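Local atomic coordinates of epimerase (PDB entry 7CJ7), a protein that catalyses the manganese-dependent epimerisation of ketoses at C3, acting most strongly on L-ribulose and also interconverting D-allulose and D-fructose. Residues L92-T97 with A139-D144. Numbering follows the deposited sequence.
Sequences LLRKAT and ADYAAD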
ATOM      1  N   LEU A  92     -22.349 -16.132  -0.673  1.00 11.47           N
ATOM      2  CA  LEU A  92     -21.137 -16.318   0.170  1.00 11.25           C
ATOM      3  C   LEU A  92     -21.348 -15.609   1.517  1.00 10.89           C
ATOM      4  O   LEU A  92     -21.031 -16.191   2.564  1.00  9.90           O
ATOM      5  CB  LEU A  92     -19.898 -15.799  -0.560  1.00 11.90           C
ATOM      6  CG  LEU A  92     -18.564 -16.211   0.065  1.00 12.93           C
ATOM      7  CD1 LEU A  92     -17.453 -16.226  -0.974  1.00 13.79           C
ATOM      8  CD2 LEU A  92     -18.199 -15.297   1.217  1.00 14.68           C
ATOM      9  N   LEU A  93     -21.855 -14.380   1.517  1.00  9.75           N
ATOM     10  CA  LEU A  93     -21.989 -13.605   2.781  1.00 10.36           C
ATOM     11  C   LEU A  93     -23.042 -14.257   3.694  1.00 10.31           C
ATOM     12  O   LEU A  93     -22.848 -14.269   4.937  1.00  9.36           O
ATOM     13  CB  LEU A  93     -22.331 -12.157   2.434  1.00  9.93           C
ATOM     14  CG  LEU A  93     -21.200 -11.375   1.771  1.00 10.44           C
ATOM     15  CD1 LEU A  93     -21.734 -10.109   1.119  1.00 10.11           C
ATOM     16  CD2 LEU A  93     -20.091 -11.054   2.773  1.00 10.25           C
ATOM     17  N   ARG A  94     -24.116 -14.798   3.122  1.00 10.78           N
ATOM     18  CA  ARG A  94     -25.141 -15.541   3.903  1.00 10.95           C
ATOM     19  C   ARG A  94     -24.478 -16.763   4.550  1.00 10.27           C
ATOM     20  O   ARG A  94     -24.686 -16.991   5.751  1.00 10.45           O
ATOM     21  CB  ARG A  94     -26.339 -15.911   3.016  1.00 11.94           C
ATOM     22  CG  ARG A  94     -27.265 -14.741   2.695  1.00 13.15           C
ATOM     23  CD  ARG A  94     -28.616 -15.236   2.208  1.00 15.31           C
ATOM     24  NE  ARG A  94     -28.467 -16.084   1.033  1.00 18.20           N
ATOM     25  CZ  ARG A  94     -28.457 -15.641  -0.222  1.00 20.46           C
ATOM     26  NH1 ARG A  94     -28.635 -14.356  -0.466  1.00 20.65           N
ATOM     27  NH2 ARG A  94     -28.290 -16.484  -1.229  1.00 21.81           N
ATOM     28  N   LYS A  95     -23.677 -17.510   3.793  1.00  9.82           N
ATOM     29  CA  LYS A  95     -23.012 -18.735   4.304  1.00 11.16           C
ATOM     30  C   LYS A  95     -22.044 -18.352   5.432  1.00  9.89           C
ATOM     31  O   LYS A  95     -22.018 -19.072   6.455  1.00 10.85           O
ATOM     32  CB  LYS A  95     -22.282 -19.476   3.184  1.00 12.62           C
ATOM     33  CG  LYS A  95     -21.646 -20.792   3.609  1.00 14.66           C
ATOM     34  CD  LYS A  95     -22.653 -21.840   4.040  1.00 17.64           C
ATOM     35  CE  LYS A  95     -21.997 -23.085   4.590  1.00 20.56           C
ATOM     36  NZ  LYS A  95     -23.001 -24.046   5.103  1.00 24.23           N
ATOM     37  N   ALA A  96     -21.292 -17.260   5.266  1.00  9.28           N
ATOM     38  CA  ALA A  96     -20.323 -16.771   6.274  1.00  9.02           C
ATOM     39  C   ALA A  96     -21.087 -16.401   7.546  1.00  9.68           C
ATOM     40  O   ALA A  96     -20.650 -16.785   8.643  1.00 10.10           O
ATOM     41  CB  ALA A  96     -19.517 -15.613   5.742  1.00  9.29           C
ATOM     42  N   THR A  97     -22.221 -15.720   7.399  1.00  9.65           N
ATOM     43  CA  THR A  97     -23.101 -15.348   8.537  1.00  9.59           C
ATOM     44  C   THR A  97     -23.552 -16.625   9.253  1.00  9.28           C
ATOM     45  O   THR A  97     -23.506 -16.664  10.485  1.00  9.53           O
ATOM     46  CB  THR A  97     -24.282 -14.496   8.062  1.00 10.54           C
ATOM     47  OG1 THR A  97     -23.770 -13.323   7.424  1.00 10.58           O
ATOM     48  CG2 THR A  97     -25.195 -14.103   9.197  1.00 11.04           C
ATOM     49  N   ALA A 139     -26.820  -6.887   6.253  1.00  9.14           N
ATOM     50  CA  ALA A 139     -27.151  -6.387   7.608  1.00  9.65           C
ATOM     51  C   ALA A 139     -28.490  -6.987   8.059  1.00 10.37           C
ATOM     52  O   ALA A 139     -28.604  -7.411   9.225  1.00 11.11           O
ATOM     53  CB  ALA A 139     -27.168  -4.881   7.625  1.00 10.12           C
ATOM     54  N   ASP A 140     -29.485  -7.021   7.173  1.00 10.91           N
ATOM     55  CA  ASP A 140     -30.850  -7.489   7.515  1.00 12.32           C
ATOM     56  C   ASP A 140     -30.803  -8.999   7.778  1.00 11.36           C
ATOM     57  O   ASP A 140     -31.465  -9.451   8.750  1.00 12.48           O
ATOM     58  CB  ASP A 140     -31.853  -7.075   6.434  1.00 14.27           C
ATOM     59  CG  ASP A 140     -32.109  -5.575   6.402  1.00 16.27           C
ATOM     60  OD1 ASP A 140     -31.795  -4.904   7.403  1.00 18.06           O
ATOM     61  OD2 ASP A 140     -32.603  -5.082   5.365  1.00 20.09           O
ATOM     62  N   TYR A 141     -30.044  -9.754   6.978  1.00 10.32           N
ATOM     63  CA  TYR A 141     -29.854 -11.217   7.169  1.00 10.79           C
ATOM     64  C   TYR A 141     -29.162 -11.491   8.510  1.00 10.76           C
ATOM     65  O   TYR A 141     -29.646 -12.370   9.284  1.00 12.31           O
ATOM     66  CB  TYR A 141     -29.067 -11.828   6.007  1.00 10.82           C
ATOM     67  CG  TYR A 141     -29.026 -13.327   6.034  1.00 11.06           C
ATOM     68  CD1 TYR A 141     -30.112 -14.094   5.641  1.00 12.39           C
ATOM     69  CD2 TYR A 141     -27.901 -13.989   6.496  1.00 11.76           C
ATOM     70  CE1 TYR A 141     -30.068 -15.479   5.690  1.00 12.61           C
ATOM     71  CE2 TYR A 141     -27.849 -15.368   6.555  1.00 11.90           C
ATOM     72  CZ  TYR A 141     -28.920 -16.119   6.122  1.00 12.56           C
ATOM     73  OH  TYR A 141     -28.851 -17.484   6.204  1.00 14.04           O
ATOM     74  N   ALA A 142     -28.067 -10.777   8.785  1.00 11.11           N
ATOM     75  CA  ALA A 142     -27.256 -10.912  10.017  1.00 11.14           C
ATOM     76  C   ALA A 142     -28.113 -10.533  11.228  1.00 10.89           C
ATOM     77  O   ALA A 142     -27.923 -11.125  12.289  1.00 11.53           O
ATOM     78  CB  ALA A 142     -26.015 -10.054   9.935  1.00 11.10           C
ATOM     79  N   ALA A 143     -29.021  -9.568  11.077  1.00 12.06           N
ATOM     80  CA  ALA A 143     -29.814  -9.028  12.208  1.00 13.13           C
ATOM     81  C   ALA A 143     -30.690 -10.149  12.773  1.00 14.70           C
ATOM     82  O   ALA A 143     -30.950 -10.157  13.983  1.00 16.40           O
ATOM     83  CB  ALA A 143     -30.632  -7.840  11.759  1.00 12.95           C
ATOM     84  N   ASP A 144     -31.112 -11.075  11.916  1.00 16.66           N
ATOM     85  CA  ASP A 144     -32.000 -12.207  12.287  1.00 19.40           C
ATOM     86  C   ASP A 144     -31.222 -13.216  13.147  1.00 19.55           C
ATOM     87  O   ASP A 144     -31.880 -13.998  13.858  1.00 20.35           O
ATOM     88  CB  ASP A 144     -32.610 -12.826  11.028  1.00 23.79           C
ATOM     89  CG  ASP A 144     -33.620 -11.923  10.330  1.00 30.99           C
ATOM     90  OD1 ASP A 144     -34.381 -11.217  11.034  1.00 36.68           O
ATOM     91  OD2 ASP A 144     -33.645 -11.929   9.082  1.00 40.18           O
TER
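The aromatic ring of Tyr141 slots against Arg94, whose carbonyl O lies 3.6 Å from Tyr141 CE2 and whose methylenes lie across one ring face. Arg94 CG sits 3.8 Å from the centroid of the Tyr141 ring, 6° off the normal, a CH-pi contact; a long aliphatic stem suits this place because it can pave an aromatic face. The chain then bends at chi3, and the guanidinium plane stands 72° from the ring on the exposed, looser side. Towards the barrel the contact is buried. A chi1 of -58° at Thr97 points the methyl CG2 at the other helix, 3.8 Å from Tyr141 CD2 and 3.9 Å from Ala142 CA. Thr97 OG1 turns back to bond Leu93 O at 2.8 Å, so a buried hydroxyl is satisfied within its own helix. In this TIM barrel, helices 83-102 and 125-143 are successive members of the outer layer; their segments 92-97 and 139-143 run nearly parallel, axes 10.1 Å apart at closest approach, and small Ala142 lets Thr97 settle close. Replacing Tyr141 by alanine is likely to strip the Arg94 methylenes of their platform and leave Asp98 without its phenol OH partner. Leu138, earlier on helix 125-143, packs on both Thr97 and Leu93.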